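Extracellular ligand-binding receptor (Verminephrobacter eiseniae, PDB 4M88) probably binds an amino acid or a similar small solute outside the cytoplasm and hands it to an ABC transporter for uptake. Local coordinates at residues D20-G23 with L24-I28; K66-E69 with K70-A74; V133-A136 with Q137-G140. One frame throughout, in Å; residues are numbered along the deposited sequence.

Contact 1: residues D20-G23 with L24-I28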
ATOM      1  N   ASP A  20       9.122   0.821   6.719  1.00 17.28           N
ATOM      2  CA  ASP A  20       7.798   1.054   6.152  1.00 17.35           C
ATOM      3  C   ASP A  20       6.709   0.725   7.155  1.00 18.03           C
ATOM      4  O   ASP A  20       5.672   1.394   7.191  1.00 15.28           O
ATOM      5  CB  ASP A  20       7.624   0.274   4.858  1.00 21.78           C
ATOM      6  CG  ASP A  20       8.526   0.794   3.741  1.00 31.11           C
ATOM      7  OD1 ASP A  20       8.927   1.979   3.777  1.00 31.67           O
ATOM      8  OD2 ASP A  20       8.828   0.011   2.825  1.00 34.22           O
ATOM      9  N   ALA A  21       6.949  -0.301   7.976  1.00 17.72           N
ATOM     10  CA  ALA A  21       6.012  -0.673   9.036  1.00 15.41           C
ATOM     11  C   ALA A  21       5.946   0.457  10.057  1.00 15.71           C
ATOM     12  O   ALA A  21       4.873   0.779  10.575  1.00 16.05           O
ATOM     13  CB  ALA A  21       6.441  -1.981   9.713  1.00 11.01           C
ATOM     14  N   ALA A  22       7.096   1.064  10.336  1.00 14.98           N
ATOM     15  CA  ALA A  22       7.167   2.214  11.232  1.00 17.57           C
ATOM     16  C   ALA A  22       6.367   3.391  10.667  1.00 17.14           C
ATOM     17  O   ALA A  22       5.738   4.141  11.418  1.00 15.26           O
ATOM     18  CB  ALA A  22       8.627   2.617  11.460  1.00 17.55           C
ATOM     19  N   GLY A  23       6.405   3.553   9.347  1.00 18.60           N
ATOM     20  CA  GLY A  23       5.651   4.606   8.675  1.00 16.84           C
ATOM     21  C   GLY A  23       4.144   4.425   8.798  1.00 14.00           C
ATOM     22  O   GLY A  23       3.420   5.369   9.144  1.00 12.96           O
ATOM     23  N   LEU A  24       3.662   3.217   8.521  1.00 13.71           N
ATOM     24  CA  LEU A  24       2.249   2.904   8.742  1.00 12.05           C
ATOM     25  C   LEU A  24       1.871   3.181  10.185  1.00 10.74           C
ATOM     26  O   LEU A  24       0.822   3.756  10.467  1.00 12.63           O
ATOM     27  CB  LEU A  24       1.948   1.429   8.433  1.00 13.19           C
ATOM     28  CG  LEU A  24       1.835   0.956   6.990  1.00 17.32           C
ATOM     29  CD1 LEU A  24       1.604  -0.553   6.998  1.00 20.84           C
ATOM     30  CD2 LEU A  24       0.697   1.662   6.277  1.00 14.42           C
ATOM     31  N   ASN A  25       2.724   2.745  11.108  1.00 10.20           N
ATOM     32  CA  ASN A  25       2.454   2.908  12.532  1.00 10.93           C
ATOM     33  C   ASN A  25       2.378   4.393  12.923  1.00 13.25           C
ATOM     34  O   ASN A  25       1.525   4.795  13.714  1.00 12.36           O
ATOM     35  CB  ASN A  25       3.533   2.182  13.339  1.00 14.43           C
ATOM     36  CG  ASN A  25       3.301   2.243  14.839  1.00 19.81           C
ATOM     37  OD1 ASN A  25       4.067   2.871  15.568  1.00 23.87           O
ATOM     38  ND2 ASN A  25       2.250   1.579  15.310  1.00 17.01           N
ATOM     39  N   GLN A  26       3.284   5.196  12.382  1.00 11.52           N
ATOM     40  CA  GLN A  26       3.283   6.639  12.641  1.00 13.07           C
ATOM     41  C   GLN A  26       1.984   7.295  12.195  1.00 10.97           C
ATOM     42  O   GLN A  26       1.420   8.144  12.902  1.00 14.55           O
ATOM     43  CB  GLN A  26       4.476   7.298  11.949  1.00 10.76           C
ATOM     44  CG  GLN A  26       5.790   7.050  12.686  1.00 17.15           C
ATOM     45  CD  GLN A  26       7.003   7.212  11.784  1.00 21.29           C
ATOM     46  OE1 GLN A  26       6.872   7.556  10.613  1.00 17.45           O
ATOM     47  NE2 GLN A  26       8.190   6.957  12.327  1.00 25.99           N
ATOM     48  N   GLY A  27       1.511   6.915  11.021  1.00 11.78           N
ATOM     49  CA  GLY A  27       0.280   7.483  10.492  1.00 13.54           C
ATOM     50  C   GLY A  27      -0.922   7.073  11.319  1.00 12.98           C
ATOM     51  O   GLY A  27      -1.833   7.869  11.565  1.00  9.74           O
ATOM     52  N   ILE A  28      -0.932   5.820  11.756  1.00  9.18           N
ATOM     53  CA  ILE A  28      -2.033   5.342  12.585  1.00  8.93           C
ATOM     54  C   ILE A  28      -2.056   6.108  13.905  1.00 10.51           C
ATOM     55  O   ILE A  28      -3.107   6.597  14.325  1.00 13.39           O
ATOM     56  CB  ILE A  28      -1.905   3.828  12.855  1.00 10.90           C
ATOM     57  CG1 ILE A  28      -2.114   3.031  11.563  1.00 11.30           C
ATOM     58  CG2 ILE A  28      -2.905   3.372  13.909  1.00 12.60           C
ATOM     59  CD1 ILE A  28      -1.677   1.554  11.696  1.00 13.18           C
TER

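Contact 2: residues K66-E69 with K70-A74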
ATOM      1  N   LYS A  66      -2.794 -13.795  19.871  1.00 17.08           N
ATOM      2  CA  LYS A  66      -2.405 -12.908  20.969  1.00 19.73           C
ATOM      3  C   LYS A  66      -3.081 -11.552  20.806  1.00 16.47           C
ATOM      4  O   LYS A  66      -3.523 -10.948  21.782  1.00 23.66           O
ATOM      5  CB  LYS A  66      -0.885 -12.742  21.018  1.00 20.18           C
ATOM      6  CG  LYS A  66      -0.143 -14.040  21.244  1.00 33.01           C
ATOM      7  CD  LYS A  66       1.362 -13.839  21.146  1.00 36.61           C
ATOM      8  CE  LYS A  66       2.117 -14.994  21.779  1.00 44.56           C
ATOM      9  NZ  LYS A  66       3.593 -14.800  21.690  1.00 47.60           N
ATOM     10  N   ALA A  67      -3.163 -11.079  19.563  1.00 15.76           N
ATOM     11  CA  ALA A  67      -3.845  -9.832  19.258  1.00 15.03           C
ATOM     12  C   ALA A  67      -5.338  -9.969  19.553  1.00 17.76           C
ATOM     13  O   ALA A  67      -5.949  -9.086  20.168  1.00 18.31           O
ATOM     14  CB  ALA A  67      -3.619  -9.441  17.782  1.00 15.21           C
HETATM   15  N   MSE A  68      -5.929 -11.082  19.122  1.00 16.29           N
HETATM   16  CA  MSE A  68      -7.360 -11.290  19.338  1.00 16.38           C
HETATM   17  C   MSE A  68      -7.741 -11.349  20.826  1.00 16.59           C
HETATM   18  O   MSE A  68      -8.873 -11.026  21.189  1.00 17.42           O
HETATM   19  CB  MSE A  68      -7.858 -12.545  18.617  1.00 15.65           C
HETATM   20  CG  MSE A  68      -7.901 -12.427  17.116  1.00 14.31           C
HETATM   21 SE   MSE A  68      -8.972 -10.879  16.507  0.70 23.57          SE
HETATM   22  CE  MSE A  68     -10.675 -11.385  17.312  1.00 21.45           C
ATOM     23  N   GLU A  69      -6.805 -11.755  21.681  1.00 15.50           N
ATOM     24  CA  GLU A  69      -7.078 -11.805  23.118  1.00 16.01           C
ATOM     25  C   GLU A  69      -7.345 -10.418  23.708  1.00 17.98           C
ATOM     26  O   GLU A  69      -7.976 -10.309  24.762  1.00 23.13           O
ATOM     27  CB  GLU A  69      -5.922 -12.468  23.871  1.00 22.45           C
ATOM     28  CG  GLU A  69      -5.848 -13.975  23.696  1.00 24.26           C
ATOM     29  CD  GLU A  69      -4.925 -14.626  24.706  1.00 37.43           C
ATOM     30  OE1 GLU A  69      -3.745 -14.219  24.771  1.00 42.48           O
ATOM     31  OE2 GLU A  69      -5.383 -15.538  25.428  1.00 45.16           O
ATOM     32  N   LYS A  70      -6.866  -9.373  23.033  1.00 18.62           N
ATOM     33  CA  LYS A  70      -7.063  -7.996  23.485  1.00 18.91           C
ATOM     34  C   LYS A  70      -8.412  -7.431  23.049  1.00 19.83           C
ATOM     35  O   LYS A  70      -8.710  -6.266  23.320  1.00 24.95           O
ATOM     36  CB  LYS A  70      -5.940  -7.081  22.971  1.00 19.61           C
ATOM     37  CG  LYS A  70      -4.532  -7.549  23.304  1.00 28.82           C
ATOM     38  CD  LYS A  70      -4.419  -7.858  24.790  1.00 38.95           C
ATOM     39  CE  LYS A  70      -3.280  -8.835  25.097  1.00 42.84           C
ATOM     40  NZ  LYS A  70      -3.448  -9.481  26.440  1.00 36.97           N
ATOM     41  N   LYS A  71      -9.215  -8.258  22.375  1.00 16.13           N
ATOM     42  CA  LYS A  71     -10.531  -7.867  21.864  1.00 18.04           C
ATOM     43  C   LYS A  71     -10.519  -6.590  21.011  1.00 20.19           C
ATOM     44  O   LYS A  71     -11.314  -5.678  21.247  1.00 22.61           O
ATOM     45  CB  LYS A  71     -11.534  -7.745  23.019  1.00 24.53           C
ATOM     46  CG  LYS A  71     -11.600  -9.003  23.882  1.00 32.52           C
ATOM     47  CD  LYS A  71     -12.222  -8.742  25.249  1.00 41.30           C
ATOM     48  CE  LYS A  71     -13.734  -8.694  25.184  1.00 45.05           C
ATOM     49  NZ  LYS A  71     -14.320  -8.640  26.557  1.00 47.98           N
ATOM     50  N   PRO A  72      -9.632  -6.527  19.997  1.00 18.54           N
ATOM     51  CA  PRO A  72      -9.627  -5.320  19.160  1.00 14.52           C
ATOM     52  C   PRO A  72     -10.882  -5.278  18.288  1.00 16.74           C
ATOM     53  O   PRO A  72     -11.420  -6.338  17.944  1.00 15.38           O
ATOM     54  CB  PRO A  72      -8.396  -5.521  18.271  1.00 16.67           C
ATOM     55  CG  PRO A  72      -8.294  -7.028  18.124  1.00 16.80           C
ATOM     56  CD  PRO A  72      -8.753  -7.585  19.454  1.00 20.70           C
ATOM     57  N   LEU A  73     -11.354  -4.079  17.954  1.00 15.16           N
ATOM     58  CA  LEU A  73     -12.453  -3.939  16.995  1.00 12.67           C
ATOM     59  C   LEU A  73     -11.920  -4.192  15.601  1.00 16.01           C
ATOM     60  O   LEU A  73     -12.622  -4.739  14.737  1.00 15.00           O
ATOM     61  CB  LEU A  73     -13.041  -2.525  17.033  1.00 19.49           C
ATOM     62  CG  LEU A  73     -14.155  -2.265  18.043  1.00 29.39           C
ATOM     63  CD1 LEU A  73     -13.629  -2.350  19.453  1.00 37.55           C
ATOM     64  CD2 LEU A  73     -14.788  -0.909  17.798  1.00 27.36           C
ATOM     65  N   ALA A  74     -10.677  -3.774  15.386  1.00 12.31           N
ATOM     66  CA  ALA A  74     -10.080  -3.847  14.056  1.00 12.06           C
ATOM     67  C   ALA A  74      -8.586  -4.037  14.148  1.00 12.09           C
ATOM     68  O   ALA A  74      -7.942  -3.558  15.091  1.00 14.21           O
ATOM     69  CB  ALA A  74     -10.385  -2.571  13.254  1.00 16.90           C
TER

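Contact 3: residues V133-A136 with Q137-G140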
ATOM      1  N   VAL A 133      -0.000   0.296 -17.665  1.00 14.79           N
ATOM      2  CA  VAL A 133       0.079  -0.158 -19.045  1.00 15.38           C
ATOM      3  C   VAL A 133      -0.598   0.834 -19.998  1.00 17.18           C
ATOM      4  O   VAL A 133      -0.113   1.067 -21.110  1.00 20.17           O
ATOM      5  CB  VAL A 133      -0.449  -1.598 -19.213  1.00 21.01           C
ATOM      6  CG1 VAL A 133      -0.335  -2.026 -20.665  1.00 24.91           C
ATOM      7  CG2 VAL A 133       0.372  -2.533 -18.343  1.00 16.77           C
ATOM      8  N   SER A 134      -1.694   1.443 -19.553  1.00 17.04           N
ATOM      9  CA  SER A 134      -2.331   2.519 -20.317  1.00 17.69           C
ATOM     10  C   SER A 134      -1.373   3.708 -20.495  1.00 16.88           C
ATOM     11  O   SER A 134      -1.247   4.284 -21.587  1.00 18.35           O
ATOM     12  CB  SER A 134      -3.601   2.977 -19.597  1.00 25.45           C
ATOM     13  OG  SER A 134      -4.109   4.173 -20.167  1.00 35.41           O
ATOM     14  N   HIS A 135      -0.698   4.070 -19.411  1.00 16.86           N
ATOM     15  CA  HIS A 135       0.225   5.200 -19.412  1.00 16.99           C
ATOM     16  C   HIS A 135       1.385   4.920 -20.360  1.00 18.21           C
ATOM     17  O   HIS A 135       1.795   5.792 -21.128  1.00 17.64           O
ATOM     18  CB  HIS A 135       0.722   5.442 -17.987  1.00 23.80           C
ATOM     19  CG  HIS A 135       1.755   6.519 -17.862  1.00 33.08           C
ATOM     20  ND1 HIS A 135       1.435   7.856 -17.813  1.00 37.63           N
ATOM     21  CD2 HIS A 135       3.102   6.444 -17.738  1.00 36.37           C
ATOM     22  CE1 HIS A 135       2.546   8.566 -17.685  1.00 40.34           C
ATOM     23  NE2 HIS A 135       3.568   7.735 -17.636  1.00 41.04           N
ATOM     24  N   ALA A 136       1.907   3.697 -20.317  1.00 15.84           N
ATOM     25  CA  ALA A 136       3.022   3.318 -21.183  1.00 19.59           C
ATOM     26  C   ALA A 136       2.644   3.495 -22.646  1.00 19.96           C
ATOM     27  O   ALA A 136       3.438   3.983 -23.452  1.00 18.74           O
ATOM     28  CB  ALA A 136       3.461   1.879 -20.903  1.00 15.12           C
ATOM     29  N   GLN A 137       1.421   3.118 -22.998  1.00 16.64           N
ATOM     30  CA  GLN A 137       0.970   3.345 -24.362  1.00 23.84           C
ATOM     31  C   GLN A 137       0.899   4.817 -24.754  1.00 19.93           C
ATOM     32  O   GLN A 137       1.172   5.167 -25.894  1.00 22.46           O
ATOM     33  CB  GLN A 137      -0.377   2.689 -24.607  1.00 29.98           C
ATOM     34  CG  GLN A 137      -0.235   1.246 -24.959  1.00 38.26           C
ATOM     35  CD  GLN A 137      -1.358   0.765 -25.826  1.00 37.64           C
ATOM     36  OE1 GLN A 137      -2.523   1.006 -25.528  1.00 39.59           O
ATOM     37  NE2 GLN A 137      -1.017   0.091 -26.918  1.00 35.57           N
HETATM   38  N   MSE A 138       0.519   5.678 -23.816  1.00 18.45           N
HETATM   39  CA  MSE A 138       0.455   7.105 -24.107  1.00 19.46           C
HETATM   40  C   MSE A 138       1.857   7.709 -24.204  1.00 21.90           C
HETATM   41  O   MSE A 138       2.030   8.804 -24.736  1.00 23.00           O
HETATM   42  CB  MSE A 138      -0.390   7.823 -23.057  1.00 20.37           C
HETATM   43  CG  MSE A 138      -1.799   7.275 -22.978  1.00 31.64           C
HETATM   44 SE   MSE A 138      -3.010   8.371 -21.909  1.00 74.49          SE
HETATM   45  CE  MSE A 138      -2.223   8.141 -20.143  1.00 53.28           C
ATOM     46  N   LEU A 139       2.861   6.991 -23.706  1.00 18.66           N
ATOM     47  CA  LEU A 139       4.248   7.423 -23.888  1.00 18.79           C
ATOM     48  C   LEU A 139       4.797   6.895 -25.207  1.00 23.26           C
ATOM     49  O   LEU A 139       5.972   7.086 -25.529  1.00 21.35           O
ATOM     50  CB  LEU A 139       5.135   6.952 -22.730  1.00 18.03           C
ATOM     51  CG  LEU A 139       4.668   7.358 -21.335  1.00 17.90           C
ATOM     52  CD1 LEU A 139       5.631   6.853 -20.251  1.00 17.82           C
ATOM     53  CD2 LEU A 139       4.509   8.854 -21.246  1.00 18.92           C
ATOM     54  N   GLY A 140       3.945   6.208 -25.963  1.00 20.94           N
ATOM     55  CA  GLY A 140       4.330   5.715 -27.277  1.00 21.66           C
ATOM     56  C   GLY A 140       5.047   4.381 -27.236  1.00 23.52           C
ATOM     57  O   GLY A 140       5.693   3.985 -28.203  1.00 25.33           O
TER

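Contact 1: residues D20-G23 with L24-I28
Q26 folds back along the helix onto the carbonyl of A22, one turn earlier, and the pair shows how a polar side chain can pack against the turn that precedes it. With CG beside its own backbone N (chi1 -76°) and the chain extended beyond, Q26 lays CG 3.2 Å and CD 3.3 Å from A22 O. Its OE1 comes alongside G23, 3.7 Å from G23 CA. This flank is the looser one, since A22 and Q26 are both partly exposed and A22 CB stays 4.4 Å from Q26 NE2. Beyond the helix, Q26 OE1 accepts a hydrogen bond from Q288 and the side chain leans on F278 and M281. Cut back to an alanine, this position is likely to leave the Q288 amide without that acceptor and the backbone at A22 and G23 less covered. The tight part lies round the buried residues, where i to i+4 backbone bonds run from L24 N to D20 O at 3.0 Å and from N25 N to A21 O, also at 3.0 Å. On this buried side N25 gives ND2 to Q9 and E50 on the neighbouring strands, while L24 rests its CG 3.9 Å from D20 O. D20 OD1 takes a bond from Q237 of helix 235-247, which accompanies the other large sheet. Helix 18-37 is the crossover of the beta-alpha-beta unit formed with strands 4-11 and 45-52, an element typical of the periplasmic binding protein fold.

Contact 2: residues K66-E69 with K70-A74
M68 and P72 meet across the turn that ends helix 57-68. All three torsions of M68, a selenomethionine, lie near -60°, and this curled chain carries SE to 4.2 Å from P72 CG in an apolar contact. The adjacent ring atom of the proline rests on the helix end, with P72 CD 3.3 Å from A67 O. That same carbonyl oxygen accepts the backbone bond of K70 N at 3.0 Å, the donor standing above the carbonyl plane. K71 N approaches M68 O in a similar way, also at 3.0 Å, and closes a type I beta turn from M68 to K71. K70 bends at chi2 (-51°) and doubles back over the last carbonyls, bringing CE 3.9 Å from K66 O, where the negative end of the helix dipole probably suits a lysine. E69 points its carboxylate the same general way, yet OE1 remains 5.0 Å from K70 NZ, too far for a salt bridge. Beneath the turn, A67, K70 and P72 rest on F49 of strand 45-52, and M68 touches the loop at A96 to V98. The chain then enters strand 74-76, which lies in the parallel sheet between strands 4-11 and 99-101.

Contact 3: residues V133-A136 with Q137-G140
A Schellman motif closes helix 125-138, and beside it the ring of H135 meets the side chain of L139, four residues on. L139 CG sits over one face of the imidazole, 4.2 Å from the ring centroid and 27° off its normal, a CH-pi contact. Of the two methyls CD1 comes nearer, 3.4 Å from H135 NE2. The ring is available there because H135 holds CG anti to the backbone N (chi1 176°), which turns the imidazole back toward L139 although CB itself points away from it. L139 CG also abuts the backbone, 3.3 Å from H135 O. On the neighbouring flank the selenomethionine M138 presses CG to 3.3 Å from S134 O, then bends at its last torsion so that CE reaches 3.9 Å from H135 CA. The backbone shows the helix running out: Q137 N and M138 N still bond to V133 O and S134 O, but L139 N divides itself weakly between H135 O and A136 O. G140 N then bonds to Q137 O at 3.0 Å, and G140 takes a positive phi of 85°, where a side chain would collide with the carbonyl of L139. While this end faces outward, V133 packs inward on A164 and V165 of helix 152-166 and, with Q137, on I173 ahead of strand 174-180; A136 touches M141, just before strand 143-149.

In the fold
The contacts follow one another along the chain in numerical order without interleaving. Contacts 1 and 2 belong to the lobe built on the five-stranded parallel sheet: helices 18-37 and 57-68 flank strand 45-52 in sequence, and their contact centres are about 19 Å apart. Contact 3 ends helix 125-138, which leads into strand 143-149 of the seven-stranded mixed sheet; its centre is about 33 Å from that of contact 1 and about 45 Å from that of contact 2, across the chain's centre from both. One site lies in the N-terminal half of a helix and two are at C-terminal ends, spread over two lobes between which binding proteins of this family generally hold their solute.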